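Local coordinates for protein dermonecrotic toxin (Pasteurella multocida, PDB 2EBF) that is a mitogenic toxin that induces bone resorption and is associated with severe atrophic rhinitis in pigs, and whose C-terminal region carries a thiol protease-like catalytic triad, at residues H663-T668 / N727-F732. Residues are numbered along the deposited sequence; the frame is centred on the assembly and turned at random.
Sequences HQMHTT and NMLALF
Met-665 lies over the C-terminal turn of helix 726-730, its CG packed on Leu-729 CD1 at 3.6 Å. The contact seats this short helix and the turn after it on one face of strand 660-673, in the antiparallel sheet of the C3 domain, whose fold holds a thiol protease-like catalytic triad. His-663, Met-665 and Thr-667 alternate along the strand and face the helix. With chi1 at 80°, Met-665 CG sits between the backbone N and the carbonyl carbon, which places it 3.3 Å from Leu-729 O. Bends at chi2 and chi3 then fold the thioether along the carbonyl end of the helix and bring CE equally close to Ala-730 O.

Leu-729 reaches the sheet through its CD1 branch, which sits between Met-665 and Thr-667, 3.6 Å from Thr-667 CB. CG2 of the threonine flanks the same methyl, while OG1 is engaged elsewhere, hydrogen-bonded to Ser-649 OG among others. Phe-732, beyond the helix, adds a looser apolar contact, its CD2 4.4 Å from Met-665 CB, and its carbonyl O shares the hydroxyl of Thr-651 with Gln-664 O.

The intervening His-666 projects from the other side of the strand, where its NE2 bonds Asp-681 OD2, a pairing consistent with the His-Asp part of the triad. The packed face is thus the back of the strand that carries this histidine.

A single hydrogen bond joins the two segments. His-663 NE2 donates to Ala-730 O, at the end of the helix, over 2.7 Å and nearly straight at 168°, with the acceptor in the plane of the imidazole ring.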
ATOM      1  N   HIS A 663      -7.830 -31.774  17.744  1.00 27.49           N
ATOM      2  CA  HIS A 663      -8.069 -30.444  18.308  1.00 26.93           C
ATOM      3  C   HIS A 663      -8.135 -30.571  19.841  1.00 26.27           C
ATOM      4  O   HIS A 663      -8.680 -31.551  20.373  1.00 26.19           O
ATOM      5  CB  HIS A 663      -9.356 -29.830  17.728  1.00 27.30           C
ATOM      6  CG  HIS A 663     -10.617 -30.458  18.237  1.00 28.40           C
ATOM      7  ND1 HIS A 663     -11.074 -31.682  17.796  1.00 28.76           N
ATOM      8  CD2 HIS A 663     -11.529 -30.018  19.139  1.00 29.03           C
ATOM      9  CE1 HIS A 663     -12.205 -31.978  18.413  1.00 29.25           C
ATOM     10  NE2 HIS A 663     -12.504 -30.984  19.233  1.00 29.45           N
ATOM     11  N   GLN A 664      -7.555 -29.596  20.540  1.00 26.01           N
ATOM     12  CA  GLN A 664      -7.562 -29.547  21.998  1.00 25.33           C
ATOM     13  C   GLN A 664      -8.011 -28.134  22.359  1.00 24.60           C
ATOM     14  O   GLN A 664      -7.711 -27.194  21.629  1.00 24.36           O
ATOM     15  CB  GLN A 664      -6.150 -29.796  22.564  1.00 26.22           C
ATOM     16  CG  GLN A 664      -5.510 -31.152  22.185  1.00 27.58           C
ATOM     17  CD  GLN A 664      -6.254 -32.366  22.750  1.00 30.79           C
ATOM     18  OE1 GLN A 664      -6.485 -33.355  22.042  1.00 32.97           O
ATOM     19  NE2 GLN A 664      -6.622 -32.300  24.023  1.00 28.51           N
ATOM     20  N   MET A 665      -8.734 -27.981  23.465  1.00 24.35           N
ATOM     21  CA  MET A 665      -9.249 -26.659  23.815  1.00 24.49           C
ATOM     22  C   MET A 665      -9.312 -26.377  25.314  1.00 23.96           C
ATOM     23  O   MET A 665      -9.139 -27.270  26.164  1.00 23.85           O
ATOM     24  CB  MET A 665     -10.616 -26.409  23.148  1.00 24.29           C
ATOM     25  CG  MET A 665     -11.822 -27.061  23.849  1.00 25.15           C
ATOM     26  SD  MET A 665     -11.767 -28.851  24.106  1.00 28.42           S
ATOM     27  CE  MET A 665     -11.734 -29.432  22.415  1.00 27.27           C
ATOM     28  N   HIS A 666      -9.546 -25.112  25.634  1.00 24.01           N
ATOM     29  CA  HIS A 666      -9.701 -24.691  27.015  1.00 23.48           C
ATOM     30  C   HIS A 666     -10.543 -23.430  27.004  1.00 23.50           C
ATOM     31  O   HIS A 666     -10.641 -22.757  25.973  1.00 23.04           O
ATOM     32  CB  HIS A 666      -8.331 -24.417  27.656  1.00 24.09           C
ATOM     33  CG  HIS A 666      -8.398 -24.110  29.128  1.00 23.25           C
ATOM     34  ND1 HIS A 666      -9.282 -24.736  29.982  1.00 24.26           N
ATOM     35  CD2 HIS A 666      -7.654 -23.283  29.900  1.00 22.51           C
ATOM     36  CE1 HIS A 666      -9.094 -24.292  31.213  1.00 24.46           C
ATOM     37  NE2 HIS A 666      -8.119 -23.398  31.188  1.00 22.50           N
ATOM     38  N   THR A 667     -11.149 -23.112  28.144  1.00 23.38           N
ATOM     39  CA  THR A 667     -12.056 -21.970  28.235  1.00 23.29           C
ATOM     40  C   THR A 667     -12.018 -21.403  29.650  1.00 24.20           C
ATOM     41  O   THR A 667     -11.646 -22.100  30.601  1.00 24.25           O
ATOM     42  CB  THR A 667     -13.506 -22.393  27.796  1.00 23.45           C
ATOM     43  OG1 THR A 667     -14.298 -21.231  27.497  1.00 24.27           O
ATOM     44  CG2 THR A 667     -14.187 -23.253  28.866  1.00 23.98           C
ATOM     45  N   THR A 668     -12.389 -20.134  29.791  1.00 23.92           N
ATOM     46  CA  THR A 668     -12.387 -19.492  31.096  1.00 24.32           C
ATOM     47  C   THR A 668     -13.480 -18.424  31.153  1.00 24.48           C
ATOM     48  O   THR A 668     -13.779 -17.768  30.147  1.00 24.16           O
ATOM     49  CB  THR A 668     -10.986 -18.857  31.407  1.00 23.94           C
ATOM     50  OG1 THR A 668     -10.947 -18.357  32.756  1.00 25.14           O
ATOM     51  CG2 THR A 668     -10.681 -17.703  30.451  1.00 24.30           C
ATOM     52  N   ASN A 727     -21.290 -28.836  23.802  1.00 27.00           N
ATOM     53  CA  ASN A 727     -20.866 -29.036  22.409  1.00 27.68           C
ATOM     54  C   ASN A 727     -20.042 -27.890  21.824  1.00 27.94           C
ATOM     55  O   ASN A 727     -19.163 -28.104  20.987  1.00 28.03           O
ATOM     56  CB  ASN A 727     -22.086 -29.256  21.513  1.00 27.70           C
ATOM     57  CG  ASN A 727     -22.851 -30.513  21.855  1.00 28.32           C
ATOM     58  OD1 ASN A 727     -24.089 -30.562  21.718  1.00 32.06           O
ATOM     59  ND2 ASN A 727     -22.129 -31.558  22.268  1.00 27.59           N
ATOM     60  N   MET A 728     -20.353 -26.668  22.240  1.00 28.22           N
ATOM     61  CA  MET A 728     -19.709 -25.496  21.695  1.00 29.01           C
ATOM     62  C   MET A 728     -18.267 -25.428  22.136  1.00 27.41           C
ATOM     63  O   MET A 728     -17.425 -24.899  21.414  1.00 27.16           O
ATOM     64  CB  MET A 728     -20.514 -24.246  22.021  1.00 28.59           C
ATOM     65  CG  MET A 728     -21.765 -24.203  21.122  1.00 31.69           C
ATOM     66  SD  MET A 728     -22.971 -22.997  21.633  1.00 35.77           S
ATOM     67  CE  MET A 728     -22.140 -21.473  21.198  1.00 35.95           C
ATOM     68  N   LEU A 729     -17.985 -26.029  23.292  1.00 26.02           N
ATOM     69  CA  LEU A 729     -16.615 -26.214  23.752  1.00 26.39           C
ATOM     70  C   LEU A 729     -15.959 -27.443  23.111  1.00 25.77           C
ATOM     71  O   LEU A 729     -14.874 -27.333  22.558  1.00 26.09           O
ATOM     72  CB  LEU A 729     -16.585 -26.364  25.283  1.00 26.54           C
ATOM     73  CG  LEU A 729     -15.196 -26.551  25.906  1.00 27.37           C
ATOM     74  CD1 LEU A 729     -14.351 -25.282  25.765  1.00 27.42           C
ATOM     75  CD2 LEU A 729     -15.352 -26.959  27.353  1.00 28.57           C
ATOM     76  N   ALA A 730     -16.619 -28.602  23.208  1.00 25.35           N
ATOM     77  CA  ALA A 730     -16.021 -29.904  22.819  1.00 25.31           C
ATOM     78  C   ALA A 730     -15.537 -29.969  21.367  1.00 25.64           C
ATOM     79  O   ALA A 730     -14.519 -30.622  21.056  1.00 25.19           O
ATOM     80  CB  ALA A 730     -17.000 -31.045  23.105  1.00 25.70           C
ATOM     81  N   LEU A 731     -16.272 -29.293  20.487  1.00 25.57           N
ATOM     82  CA  LEU A 731     -15.973 -29.286  19.048  1.00 25.57           C
ATOM     83  C   LEU A 731     -15.394 -27.955  18.551  1.00 25.82           C
ATOM     84  O   LEU A 731     -15.273 -27.735  17.342  1.00 26.49           O
ATOM     85  CB  LEU A 731     -17.229 -29.700  18.253  1.00 25.62           C
ATOM     86  CG  LEU A 731     -17.590 -31.189  18.366  1.00 25.00           C
ATOM     87  CD1 LEU A 731     -18.936 -31.478  17.711  1.00 27.36           C
ATOM     88  CD2 LEU A 731     -16.502 -32.046  17.726  1.00 26.93           C
ATOM     89  N   PHE A 732     -15.000 -27.089  19.486  1.00 25.68           N
ATOM     90  CA  PHE A 732     -14.310 -25.832  19.166  1.00 26.15           C
ATOM     91  C   PHE A 732     -12.898 -26.114  18.657  1.00 26.26           C
ATOM     92  O   PHE A 732     -12.052 -26.641  19.383  1.00 26.20           O
ATOM     93  CB  PHE A 732     -14.268 -24.896  20.389  1.00 25.53           C
ATOM     94  CG  PHE A 732     -13.549 -23.580  20.141  1.00 25.13           C
ATOM     95  CD1 PHE A 732     -13.794 -22.821  18.985  1.00 25.77           C
ATOM     96  CD2 PHE A 732     -12.657 -23.087  21.085  1.00 23.40           C
ATOM     97  CE1 PHE A 732     -13.141 -21.601  18.768  1.00 26.11           C
ATOM     98  CE2 PHE A 732     -11.997 -21.874  20.880  1.00 24.96           C
ATOM     99  CZ  PHE A 732     -12.246 -21.121  19.716  1.00 25.51           C
TER